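PDB 5H5L: glutathione s-transferase S2 from Nilaparvata lugens, which binds glutathione as a sigma-class glutathione transferase, probably conjugates it to electrophilic substrates, and probably also acts as a prostaglandin D synthase. Local coordinates for residues G15-W20 with F156-E161; L22-V27 with V185-I190. One frame throughout, in Å; residues are numbered along the deposited sequence.

Contact 1: residues G15-W20 with F156-E161; sequences GEPIRW and FISILE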
ATOM      1  N   GLY B  15      -2.507   8.110  12.178  1.00 23.72           N
ATOM      2  CA  GLY B  15      -2.223   7.493  13.454  1.00 24.19           C
ATOM      3  C   GLY B  15      -3.400   6.705  13.993  1.00 16.62           C
ATOM      4  O   GLY B  15      -3.218   5.708  14.689  1.00 19.15           O
ATOM      5  N   GLU B  16      -4.629   7.126  13.666  1.00 24.92           N
ATOM      6  CA  GLU B  16      -5.805   6.580  14.347  1.00 20.20           C
ATOM      7  C   GLU B  16      -6.022   5.104  14.081  1.00 14.92           C
ATOM      8  O   GLU B  16      -6.355   4.375  15.035  1.00 16.04           O
ATOM      9  CB  GLU B  16      -7.048   7.380  13.930  1.00 22.93           C
ATOM     10  CG  GLU B  16      -8.225   7.280  14.904  1.00 21.16           C
ATOM     11  CD  GLU B  16      -7.941   7.934  16.253  1.00 31.56           C
ATOM     12  OE1 GLU B  16      -6.949   8.697  16.326  1.00 26.25           O
ATOM     13  OE2 GLU B  16      -8.699   7.684  17.227  1.00 25.92           O
ATOM     14  N   PRO B  17      -5.835   4.590  12.869  1.00 14.53           N
ATOM     15  CA  PRO B  17      -5.948   3.146  12.698  1.00 14.43           C
ATOM     16  C   PRO B  17      -5.038   2.379  13.626  1.00 18.79           C
ATOM     17  O   PRO B  17      -5.440   1.334  14.151  1.00 16.48           O
ATOM     18  CB  PRO B  17      -5.603   2.936  11.219  1.00 18.61           C
ATOM     19  CG  PRO B  17      -5.153   4.189  10.712  1.00 23.81           C
ATOM     20  CD  PRO B  17      -5.598   5.277  11.589  1.00 15.46           C
ATOM     21  N   ILE B  18      -3.831   2.885  13.890  1.00 15.45           N
ATOM     22  CA  ILE B  18      -2.943   2.163  14.792  1.00 17.10           C
ATOM     23  C   ILE B  18      -3.427   2.290  16.234  1.00 16.14           C
ATOM     24  O   ILE B  18      -3.442   1.312  16.992  1.00 17.88           O
ATOM     25  CB  ILE B  18      -1.503   2.677  14.621  1.00 18.28           C
ATOM     26  CG1 ILE B  18      -1.002   2.417  13.191  1.00 15.21           C
ATOM     27  CG2 ILE B  18      -0.578   1.983  15.609  1.00 15.92           C
ATOM     28  CD1 ILE B  18       0.192   3.218  12.796  1.00 14.56           C
ATOM     29  N   ARG B  19      -3.865   3.489  16.630  1.00 18.89           N
ATOM     30  CA  ARG B  19      -4.431   3.646  17.971  1.00 22.47           C
ATOM     31  C   ARG B  19      -5.637   2.736  18.174  1.00 19.89           C
ATOM     32  O   ARG B  19      -5.775   2.092  19.227  1.00 17.98           O
ATOM     33  CB  ARG B  19      -4.814   5.111  18.213  1.00 15.31           C
ATOM     34  CG  ARG B  19      -3.652   6.110  18.192  1.00 20.41           C
ATOM     35  CD  ARG B  19      -4.150   7.555  18.100  1.00 27.78           C
ATOM     36  NE  ARG B  19      -3.093   8.560  18.004  1.00 21.17           N
ATOM     37  CZ  ARG B  19      -3.109   9.598  17.180  1.00 23.37           C
ATOM     38  NH1 ARG B  19      -4.123   9.788  16.341  1.00 24.78           N
ATOM     39  NH2 ARG B  19      -2.094  10.451  17.172  1.00 29.93           N
ATOM     40  N   TRP B  20      -6.532   2.663  17.180  1.00 20.10           N
ATOM     41  CA  TRP B  20      -7.687   1.785  17.330  1.00 20.88           C
ATOM     42  C   TRP B  20      -7.267   0.334  17.425  1.00 19.67           C
ATOM     43  O   TRP B  20      -7.834  -0.423  18.211  1.00 20.08           O
ATOM     44  CB  TRP B  20      -8.687   1.940  16.172  1.00 21.28           C
ATOM     45  CG  TRP B  20      -9.466   3.231  16.177  1.00 20.09           C
ATOM     46  CD1 TRP B  20      -9.152   4.369  16.849  1.00 26.32           C
ATOM     47  CD2 TRP B  20     -10.692   3.512  15.466  1.00 18.84           C
ATOM     48  NE1 TRP B  20     -10.095   5.345  16.602  1.00 24.10           N
ATOM     49  CE2 TRP B  20     -11.044   4.840  15.755  1.00 22.59           C
ATOM     50  CE3 TRP B  20     -11.506   2.773  14.606  1.00 25.20           C
ATOM     51  CZ2 TRP B  20     -12.162   5.442  15.228  1.00 19.37           C
ATOM     52  CZ3 TRP B  20     -12.629   3.378  14.081  1.00 21.09           C
ATOM     53  CH2 TRP B  20     -12.954   4.691  14.411  1.00 17.06           C
ATOM     54  N   PHE B 156     -10.254   1.219   7.584  1.00 13.98           N
ATOM     55  CA  PHE B 156     -11.185   1.928   6.700  1.00 12.64           C
ATOM     56  C   PHE B 156     -12.027   2.946   7.483  1.00 14.99           C
ATOM     57  O   PHE B 156     -12.066   4.143   7.145  1.00 18.73           O
ATOM     58  CB  PHE B 156     -12.025   0.843   6.019  1.00 11.35           C
ATOM     59  CG  PHE B 156     -13.090   1.318   5.063  1.00 15.57           C
ATOM     60  CD1 PHE B 156     -12.777   2.004   3.907  1.00 19.75           C
ATOM     61  CD2 PHE B 156     -14.403   0.946   5.265  1.00 16.92           C
ATOM     62  CE1 PHE B 156     -13.800   2.378   3.002  1.00 23.21           C
ATOM     63  CE2 PHE B 156     -15.384   1.300   4.370  1.00 17.16           C
ATOM     64  CZ  PHE B 156     -15.086   2.008   3.256  1.00 20.12           C
ATOM     65  N   ILE B 157     -12.667   2.496   8.553  1.00 15.38           N
ATOM     66  CA  ILE B 157     -13.579   3.348   9.338  1.00 14.10           C
ATOM     67  C   ILE B 157     -12.830   4.435  10.090  1.00 17.66           C
ATOM     68  O   ILE B 157     -13.280   5.586  10.156  1.00 18.54           O
ATOM     69  CB  ILE B 157     -14.421   2.475  10.298  1.00 16.90           C
ATOM     70  CG1 ILE B 157     -15.325   1.524   9.543  1.00 16.42           C
ATOM     71  CG2 ILE B 157     -15.318   3.350  11.167  1.00 19.04           C
ATOM     72  CD1 ILE B 157     -16.144   2.207   8.458  1.00 19.77           C
ATOM     73  N   SER B 158     -11.656   4.118  10.649  1.00 18.25           N
ATOM     74  CA  SER B 158     -10.927   5.153  11.374  1.00 11.85           C
ATOM     75  C   SER B 158     -10.544   6.288  10.447  1.00 19.46           C
ATOM     76  O   SER B 158     -10.622   7.460  10.831  1.00 18.67           O
ATOM     77  CB  SER B 158      -9.691   4.559  12.062  1.00 20.61           C
ATOM     78  OG  SER B 158      -8.738   4.177  11.092  1.00 19.31           O
ATOM     79  N   ILE B 159     -10.160   5.970   9.198  1.00 14.53           N
ATOM     80  CA  ILE B 159      -9.779   7.014   8.262  1.00 15.54           C
ATOM     81  C   ILE B 159     -11.012   7.711   7.685  1.00 26.27           C
ATOM     82  O   ILE B 159     -11.004   8.930   7.498  1.00 24.96           O
ATOM     83  CB  ILE B 159      -8.854   6.416   7.179  1.00 20.76           C
ATOM     84  CG1 ILE B 159      -7.502   6.065   7.844  1.00 21.17           C
ATOM     85  CG2 ILE B 159      -8.651   7.366   6.031  1.00 23.94           C
ATOM     86  CD1 ILE B 159      -6.524   5.350   6.976  1.00 27.09           C
ATOM     87  N   LEU B 160     -12.097   6.982   7.412  1.00 20.11           N
ATOM     88  CA  LEU B 160     -13.321   7.645   6.941  1.00 23.59           C
ATOM     89  C   LEU B 160     -13.854   8.641   7.971  1.00 28.11           C
ATOM     90  O   LEU B 160     -14.378   9.703   7.613  1.00 26.71           O
ATOM     91  CB  LEU B 160     -14.400   6.620   6.613  1.00 14.35           C
ATOM     92  CG  LEU B 160     -14.221   5.814   5.340  1.00 23.08           C
ATOM     93  CD1 LEU B 160     -15.429   4.968   5.103  1.00 24.76           C
ATOM     94  CD2 LEU B 160     -13.963   6.690   4.126  1.00 30.97           C
ATOM     95  N   GLU B 161     -13.734   8.309   9.254  1.00 33.90           N
ATOM     96  CA  GLU B 161     -14.138   9.229  10.309  1.00 36.84           C
ATOM     97  C   GLU B 161     -13.414  10.558  10.165  1.00 38.15           C
ATOM     98  O   GLU B 161     -14.011  11.627  10.297  1.00 32.86           O
ATOM     99  CB  GLU B 161     -13.860   8.574  11.664  1.00 34.17           C
ATOM    100  CG  GLU B 161     -13.751   9.520  12.831  1.00 42.26           C
ATOM    101  CD  GLU B 161     -13.599   8.764  14.123  1.00 39.33           C
ATOM    102  OE1 GLU B 161     -12.517   8.842  14.738  1.00 40.85           O
ATOM    103  OE2 GLU B 161     -14.554   8.053  14.495  1.00 49.37           O
TER

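Contact 2: residues L22-V27 with V185-I190; sequences LSYLDV and VNLPKI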
ATOM      1  N   LEU B  22      -4.426  -0.905  18.522  1.00 15.09           N
ATOM      2  CA  LEU B  22      -3.799  -1.156  19.820  1.00 17.60           C
ATOM      3  C   LEU B  22      -4.852  -1.171  20.925  1.00 17.41           C
ATOM      4  O   LEU B  22      -4.785  -2.000  21.841  1.00 21.87           O
ATOM      5  CB  LEU B  22      -2.737  -0.099  20.092  1.00 19.10           C
ATOM      6  CG  LEU B  22      -1.468  -0.175  19.226  1.00 19.16           C
ATOM      7  CD1 LEU B  22      -0.686   1.060  19.414  1.00 20.54           C
ATOM      8  CD2 LEU B  22      -0.644  -1.369  19.639  1.00 18.28           C
ATOM      9  N   SER B  23      -5.876  -0.324  20.791  1.00 25.54           N
ATOM     10  CA  SER B  23      -6.992  -0.333  21.742  1.00 22.47           C
ATOM     11  C   SER B  23      -7.760  -1.631  21.641  1.00 27.92           C
ATOM     12  O   SER B  23      -8.004  -2.303  22.649  1.00 26.60           O
ATOM     13  CB  SER B  23      -7.902   0.855  21.479  1.00 23.71           C
ATOM     14  OG  SER B  23      -7.205   2.045  21.746  1.00 21.55           O
ATOM     15  N   TYR B  24      -8.092  -2.046  20.417  1.00 26.62           N
ATOM     16  CA  TYR B  24      -8.740  -3.338  20.262  1.00 25.83           C
ATOM     17  C   TYR B  24      -7.901  -4.452  20.862  1.00 30.32           C
ATOM     18  O   TYR B  24      -8.438  -5.423  21.399  1.00 20.32           O
ATOM     19  CB  TYR B  24      -9.002  -3.645  18.802  1.00 18.17           C
ATOM     20  CG  TYR B  24      -9.818  -4.886  18.596  1.00 24.00           C
ATOM     21  CD1 TYR B  24     -11.202  -4.831  18.546  1.00 23.79           C
ATOM     22  CD2 TYR B  24      -9.225  -6.097  18.411  1.00 17.56           C
ATOM     23  CE1 TYR B  24     -11.956  -5.970  18.311  1.00 21.65           C
ATOM     24  CE2 TYR B  24      -9.972  -7.237  18.174  1.00 22.67           C
ATOM     25  CZ  TYR B  24     -11.342  -7.166  18.141  1.00 22.41           C
ATOM     26  OH  TYR B  24     -12.078  -8.312  17.902  1.00 25.95           O
ATOM     27  N   LEU B  25      -6.580  -4.369  20.713  1.00 20.54           N
ATOM     28  CA  LEU B  25      -5.693  -5.398  21.266  1.00 24.91           C
ATOM     29  C   LEU B  25      -5.654  -5.374  22.791  1.00 25.30           C
ATOM     30  O   LEU B  25      -5.212  -6.351  23.408  1.00 28.71           O
ATOM     31  CB  LEU B  25      -4.266  -5.200  20.756  1.00 22.80           C
ATOM     32  CG  LEU B  25      -3.802  -5.927  19.507  1.00 24.66           C
ATOM     33  CD1 LEU B  25      -2.362  -5.496  19.220  1.00 28.34           C
ATOM     34  CD2 LEU B  25      -3.863  -7.447  19.702  1.00 26.79           C
ATOM     35  N   ASP B  26      -6.075  -4.266  23.382  1.00 30.43           N
ATOM     36  CA  ASP B  26      -6.105  -4.073  24.821  1.00 39.83           C
ATOM     37  C   ASP B  26      -4.699  -4.129  25.413  1.00 34.40           C
ATOM     38  O   ASP B  26      -4.477  -4.752  26.447  1.00 36.25           O
ATOM     39  CB  ASP B  26      -7.018  -5.107  25.483  1.00 40.34           C
ATOM     40  CG  ASP B  26      -7.567  -4.628  26.822  1.00 47.85           C
ATOM     41  OD1 ASP B  26      -7.685  -3.397  27.002  1.00 39.24           O
ATOM     42  OD2 ASP B  26      -7.855  -5.488  27.691  1.00 58.21           O
ATOM     43  N   VAL B  27      -3.742  -3.486  24.745  1.00 29.65           N
ATOM     44  CA  VAL B  27      -2.377  -3.383  25.268  1.00 30.10           C
ATOM     45  C   VAL B  27      -2.101  -1.928  25.596  1.00 21.75           C
ATOM     46  O   VAL B  27      -2.593  -1.032  24.903  1.00 21.88           O
ATOM     47  CB  VAL B  27      -1.323  -3.928  24.289  1.00 28.28           C
ATOM     48  CG1 VAL B  27      -1.526  -5.405  24.100  1.00 31.96           C
ATOM     49  CG2 VAL B  27      -1.384  -3.184  22.950  1.00 31.57           C
ATOM     50  N   VAL B 185     -17.255   1.513  15.394  1.00 24.91           N
ATOM     51  CA  VAL B 185     -17.060   2.471  16.475  1.00 23.84           C
ATOM     52  C   VAL B 185     -17.743   2.060  17.763  1.00 34.09           C
ATOM     53  O   VAL B 185     -17.512   2.712  18.797  1.00 30.32           O
ATOM     54  CB  VAL B 185     -17.531   3.891  16.126  1.00 27.70           C
ATOM     55  CG1 VAL B 185     -16.850   4.355  14.885  1.00 32.80           C
ATOM     56  CG2 VAL B 185     -19.079   3.945  15.986  1.00 31.76           C
ATOM     57  N   ASN B 186     -18.541   0.984  17.738  1.00 32.75           N
ATOM     58  CA  ASN B 186     -19.175   0.450  18.935  1.00 31.33           C
ATOM     59  C   ASN B 186     -18.524  -0.819  19.446  1.00 35.54           C
ATOM     60  O   ASN B 186     -18.959  -1.352  20.471  1.00 33.60           O
ATOM     61  CB  ASN B 186     -20.667   0.207  18.682  1.00 36.47           C
ATOM     62  CG  ASN B 186     -21.474   1.492  18.827  1.00 44.20           C
ATOM     63  OD1 ASN B 186     -21.584   2.046  19.926  1.00 45.92           O
ATOM     64  ND2 ASN B 186     -21.996   2.003  17.708  1.00 44.54           N
ATOM     65  N   LEU B 187     -17.488  -1.311  18.783  1.00 30.55           N
ATOM     66  CA  LEU B 187     -16.637  -2.308  19.412  1.00 32.28           C
ATOM     67  C   LEU B 187     -16.168  -1.741  20.748  1.00 23.67           C
ATOM     68  O   LEU B 187     -15.734  -0.580  20.800  1.00 27.22           O
ATOM     69  CB  LEU B 187     -15.454  -2.664  18.503  1.00 31.22           C
ATOM     70  CG  LEU B 187     -15.908  -3.340  17.200  1.00 21.89           C
ATOM     71  CD1 LEU B 187     -14.782  -3.461  16.105  1.00 21.11           C
ATOM     72  CD2 LEU B 187     -16.495  -4.708  17.512  1.00 26.75           C
ATOM     73  N   PRO B 188     -16.296  -2.486  21.850  1.00 26.99           N
ATOM     74  CA  PRO B 188     -16.148  -1.862  23.179  1.00 35.33           C
ATOM     75  C   PRO B 188     -14.836  -1.125  23.349  1.00 33.88           C
ATOM     76  O   PRO B 188     -14.810   0.028  23.803  1.00 32.70           O
ATOM     77  CB  PRO B 188     -16.268  -3.059  24.129  1.00 38.14           C
ATOM     78  CG  PRO B 188     -17.007  -4.066  23.396  1.00 43.23           C
ATOM     79  CD  PRO B 188     -16.723  -3.892  21.948  1.00 32.78           C
ATOM     80  N   LYS B 189     -13.730  -1.755  22.968  1.00 35.27           N
ATOM     81  CA  LYS B 189     -12.449  -1.102  23.185  1.00 31.94           C
ATOM     82  C   LYS B 189     -12.271   0.067  22.242  1.00 29.76           C
ATOM     83  O   LYS B 189     -11.690   1.090  22.621  1.00 28.93           O
ATOM     84  CB  LYS B 189     -11.332  -2.124  23.071  1.00 33.73           C
ATOM     85  CG  LYS B 189     -11.465  -3.205  24.170  1.00 33.76           C
ATOM     86  CD  LYS B 189     -10.747  -4.506  23.849  1.00 52.34           C
ATOM     87  CE  LYS B 189     -11.211  -5.079  22.489  1.00 51.28           C
ATOM     88  NZ  LYS B 189     -11.440  -6.560  22.448  1.00 53.54           N
ATOM     89  N   ILE B 190     -12.816  -0.013  21.033  1.00 28.86           N
ATOM     90  CA  ILE B 190     -12.707   1.149  20.163  1.00 28.16           C
ATOM     91  C   ILE B 190     -13.594   2.271  20.692  1.00 29.43           C
ATOM     92  O   ILE B 190     -13.175   3.434  20.785  1.00 27.53           O
ATOM     93  CB  ILE B 190     -13.021   0.741  18.710  1.00 25.35           C
ATOM     94  CG1 ILE B 190     -11.884  -0.209  18.219  1.00 30.42           C
ATOM     95  CG2 ILE B 190     -13.159   1.975  17.849  1.00 23.26           C
ATOM     96  CD1 ILE B 190     -12.062  -0.798  16.825  1.00 25.72           C
TER

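Contact 1: residues G15-W20 with F156-E161
Ser-158 presses its CB against one face of the Trp-20 indole, a CH-pi contact 3.6 Å from the centroid of the six-membered ring and 11° off its normal. Within segments 15-20 and 156-161 the backbones come nearest here, Pro-17 CA lying 5.5 Å from Ser-158 CA. With OG between backbone N and carbonyl carbon (chi1 69°), Ser-158 sets its hydroxyl over one face of the Pro-17 ring, 3.4 Å from Pro-17 CD, while bonding to backbone carbonyls of its own helix at Ile-154 and Tyr-155. Beside it, Pro-17 CG touches Ile-159 CD1. The indole reaches across with CG anti to the carbonyl carbon; its rim meets Ile-157 CG2 at CZ3 and the Glu-161 carboxylate at CZ2, the latter plane turned 70° from the ring. Trp-20 NE1 donates a bent bond to Glu-16 OE2 at 2.8 Å, on the anti side of a carboxylate whose OE1 pairs with Arg-19 NH1. Trp-193 and Arg-197 also grip OE2, and Arg-197 bridges Glu-16 to Glu-161, probably easing the repulsion between the two acids. With an alanine in place of Trp-20, Ser-158 CB would probably lose the ring it packs on, and Glu-16 one of its donors. Such packing of the first helix of the thioredoxin-like domain against the all-helical domain is characteristic of the glutathione transferase fold, here close to the glutathione site.

Contact 2: residues L22-V27 with V185-I190
Lys-189 crosses one face of the Tyr-24 ring, its ammonium standing almost squarely above the centre. NZ lies 4.2 Å from the ring centroid and 10° off the normal, a cation-pi contact, and CE adds a CH-pi contact over the same face, 24° from the normal. The lysine reaches this position by bending: CG is anti to the carbonyl carbon, and turns at chi3 and chi4 fold the end of the chain over the phenol. Along the way its methylenes run past the end of helix 15-25. CB lies 3.4 Å from Ser-23 O, and CE comes to 3.0 Å from Tyr-24 O. NZ is also near Tyr-24 O, but the angle is too poor for a hydrogen bond, so the carbonyl may favour the ammonium by electrostatics alone. Tyr-24 meets the lysine with CG anti to its backbone N (chi1 -173°), which carries the ring toward the start of helix 188-196. There Leu-187 CD1 approaches CE1 at 4.4 Å, and Ile-190 CD1 reaches CD1 at 4.5 Å. Two helix ends meet here: a Schellman motif closes helix 15-25, with Asp-26 at positive phi, Asp-26 N bonded to Ser-23 O and Val-27 N weakly to Leu-22 O, while Leu-187 holds the N-cap position of helix 188-196. The junction joins the thioredoxin-like and all-helical domains of the glutathione transferase fold. Asp-26 packs its CB against Lys-189 CD at 4.1 Å; its carboxylate makes no salt bridge with the ammonium. Ser-23 CB sits near Lys-189 O, and its OG is bonded to Arg-19 O, one turn back. Ala-75, at the end of helix 64-75, and Leu-77 also touch the Tyr-24 side chain.

Overall arrangement
Both contacts join helix 15-25 of the thioredoxin-like domain to the helical domain, at successive places along that helix. Contact 1 is buried near the middle of the chain and close to glutathione; contact 2 lies at the surface, away from the annotated sites, and the two centres are about 12 Å apart. The inner one pairs two helices at close range and has a charged network along the edge of an aromatic ring, whereas the outer one sets one helix end against another helix start through a folded lysine over a tyrosine. Trp-20 connects them, its CE3 packing at 3.7 Å on Ile-190 CG2, and Val-185 CG1 touches both Trp-20 and Ile-157.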